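Local coordinates for sarcoplasmic calcium-binding protein (Branchiostoma lanceolatum, PDB 2SAS) that binds calcium ions through EF-hands and seems more abundant in fast-contracting muscles, though its precise physiological role is not established, at residues L18-D23 against E32-R37. Residues are numbered along the deposited sequence; the frame is centred on the assembly and turned at random.
Sequences LDMNHD and EDMMTR. With CA (calcium ion), chain B.
The guanidinium group of R37 meets the thioether of M20 obliquely, with NE 3.8 Å from SD and the two side chains crossing at about a right angle. On the loop side, the imidazole of H22 turns one face to its own turn: D19 O lies 3.3 Å above the ring plane, displaced toward the rim. M20 carries most of the contact with helix 28-42. Its CB abuts D33 CB at 3.6 Å, and its CG reaches M34 CG. Torsions chi1 (-53°) and chi2 (-72°) of M20 carry SD to R37, whereas M34 runs extended beyond CG (chi2 -178°) and crosses M20 nearly perpendicularly; M34 CE ends 3.5 Å from L18 O. L18 also touches E61 and L65 of helix 48-69, and M34 touches R106 and F109 of helix 103-114. D19 to D23 form the first part of the calcium loop of the first EF-hand, after helix 4-18, and the contact joins the start of this loop to the exiting helix 28-42 of the same helix-loop-helix. M20 lies within a type I turn from D19 to H22, closed by a hydrogen bond from H22 N to D19 O, and its CB points toward helix 28-42; D19, N21 and D23 bind calcium. Each gives OD1 to the metal, D19 OD1 lying 2.2 Å from the calcium ion, and S25 and D30 complete the site. The D33 carboxylate stands beside this loop: OD2 lies 3.5 Å from N21 CB without a hydrogen bond across the contact, and its negative charge may add to the electrostatic field near the metal.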
loop_
_atom_site.group_PDB
_atom_site.type_symbol
_atom_site.label_atom_id
_atom_site.label_comp_id
_atom_site.label_asym_id
_atom_site.label_seq_id
_atom_site.Cartn_x
_atom_site.Cartn_y
_atom_site.Cartn_z
ATOM N N LEU A 18 -1.716 -11.695 5.812
ATOM C CA LEU A 18 -2.310 -13.052 5.731
ATOM C C LEU A 18 -2.616 -13.551 4.325
ATOM O O LEU A 18 -2.288 -14.730 4.105
ATOM C CB LEU A 18 -3.547 -13.139 6.642
ATOM C CG LEU A 18 -3.351 -13.214 8.137
ATOM C CD1 LEU A 18 -4.580 -12.605 8.805
ATOM C CD2 LEU A 18 -3.170 -14.656 8.623
ATOM N N ASP A 19 -3.217 -12.714 3.526
ATOM C CA ASP A 19 -3.617 -13.056 2.152
ATOM C C ASP A 19 -2.410 -12.909 1.237
ATOM O O ASP A 19 -2.315 -11.999 0.397
ATOM C CB ASP A 19 -4.870 -12.279 1.731
ATOM C CG ASP A 19 -5.376 -12.691 0.357
ATOM O OD1 ASP A 19 -5.237 -13.892 0.011
ATOM O OD2 ASP A 19 -5.900 -11.868 -0.423
ATOM N N MET A 20 -1.486 -13.845 1.404
ATOM C CA MET A 20 -0.213 -13.860 0.626
ATOM C C MET A 20 -0.437 -13.948 -0.875
ATOM O O MET A 20 0.251 -13.228 -1.607
ATOM C CB MET A 20 0.683 -14.988 1.090
ATOM C CG MET A 20 0.892 -14.925 2.560
ATOM S SD MET A 20 1.986 -13.484 2.892
ATOM C CE MET A 20 0.765 -12.220 3.269
ATOM N N ASN A 21 -1.393 -14.774 -1.292
ATOM C CA ASN A 21 -1.688 -14.942 -2.706
ATOM C C ASN A 21 -2.674 -13.927 -3.257
ATOM O O ASN A 21 -3.112 -14.142 -4.407
ATOM C CB ASN A 21 -2.143 -16.365 -3.031
ATOM C CG ASN A 21 -3.426 -16.753 -2.323
ATOM O OD1 ASN A 21 -4.290 -15.897 -2.097
ATOM N ND2 ASN A 21 -3.568 -18.057 -2.011
ATOM N N HIS A 22 -3.100 -12.960 -2.481
ATOM C CA HIS A 22 -4.008 -11.920 -2.994
ATOM C C HIS A 22 -5.311 -12.281 -3.604
ATOM O O HIS A 22 -5.724 -11.639 -4.618
ATOM C CB HIS A 22 -3.125 -11.036 -4.003
ATOM C CG HIS A 22 -2.057 -10.406 -3.123
ATOM N ND1 HIS A 22 -0.695 -10.616 -3.186
ATOM C CD2 HIS A 22 -2.295 -9.613 -2.028
ATOM C CE1 HIS A 22 -0.153 -9.982 -2.166
ATOM N NE2 HIS A 22 -1.084 -9.355 -1.450
ATOM N N ASP A 23 -6.115 -13.192 -3.086
ATOM C CA ASP A 23 -7.416 -13.504 -3.731
ATOM C C ASP A 23 -8.606 -13.051 -2.935
ATOM O O ASP A 23 -9.769 -13.350 -3.285
ATOM C CB ASP A 23 -7.405 -14.984 -4.132
ATOM C CG ASP A 23 -7.316 -15.876 -2.915
ATOM O OD1 ASP A 23 -7.099 -15.295 -1.805
ATOM O OD2 ASP A 23 -7.496 -17.101 -3.024
ATOM N N GLU A 32 0.806 -21.768 3.039
ATOM C CA GLU A 32 1.826 -22.524 2.293
ATOM C C GLU A 32 2.762 -21.494 1.634
ATOM O O GLU A 32 3.979 -21.696 1.491
ATOM C CB GLU A 32 1.276 -23.476 1.246
ATOM C CG GLU A 32 0.400 -24.697 1.632
ATOM C CD GLU A 32 -0.404 -25.286 0.494
ATOM O OE1 GLU A 32 -1.040 -24.604 -0.300
ATOM O OE2 GLU A 32 -0.389 -26.538 0.390
ATOM N N ASP A 33 2.227 -20.350 1.245
ATOM C CA ASP A 33 2.949 -19.244 0.606
ATOM C C ASP A 33 3.900 -18.560 1.592
ATOM O O ASP A 33 4.900 -17.897 1.255
ATOM C CB ASP A 33 1.994 -18.190 0.050
ATOM C CG ASP A 33 1.387 -18.429 -1.293
ATOM O OD1 ASP A 33 1.278 -19.622 -1.660
ATOM O OD2 ASP A 33 0.954 -17.467 -1.978
ATOM N N MET A 34 3.581 -18.674 2.864
ATOM C CA MET A 34 4.465 -18.074 3.891
ATOM C C MET A 34 5.738 -18.936 3.941
ATOM O O MET A 34 6.879 -18.430 4.025
ATOM C CB MET A 34 3.666 -18.012 5.144
ATOM C CG MET A 34 2.637 -16.905 5.015
ATOM S SD MET A 34 1.787 -16.896 6.634
ATOM C CE MET A 34 0.190 -16.243 6.129
ATOM N N MET A 35 5.516 -20.232 3.889
ATOM C CA MET A 35 6.493 -21.305 3.921
ATOM C C MET A 35 7.377 -21.230 2.699
ATOM O O MET A 35 8.608 -21.296 2.799
ATOM C CB MET A 35 5.841 -22.685 4.023
ATOM C CG MET A 35 5.538 -23.029 5.445
ATOM S SD MET A 35 7.061 -22.989 6.447
ATOM C CE MET A 35 7.958 -24.306 5.559
ATOM N N THR A 36 6.737 -21.082 1.554
ATOM C CA THR A 36 7.481 -20.874 0.313
ATOM C C THR A 36 8.378 -19.651 0.485
ATOM O O THR A 36 9.508 -19.696 0.041
ATOM C CB THR A 36 6.588 -20.650 -0.957
ATOM O OG1 THR A 36 5.812 -21.849 -1.069
ATOM C CG2 THR A 36 7.434 -20.342 -2.216
ATOM N N ARG A 37 7.884 -18.590 1.036
ATOM C CA ARG A 37 8.647 -17.313 1.232
ATOM C C ARG A 37 9.895 -17.651 2.082
ATOM O O ARG A 37 11.016 -17.339 1.659
ATOM C CB ARG A 37 7.845 -16.299 1.975
ATOM C CG ARG A 37 7.497 -14.946 1.432
ATOM C CD ARG A 37 6.039 -14.679 1.762
ATOM N NE ARG A 37 5.642 -13.328 1.802
ATOM C CZ ARG A 37 5.552 -12.391 0.859
ATOM N NH1 ARG A 37 5.964 -12.592 -0.393
ATOM N NH2 ARG A 37 5.058 -11.175 1.173
HETATM CA CA CA B . -5.660 -16.040 -0.173
#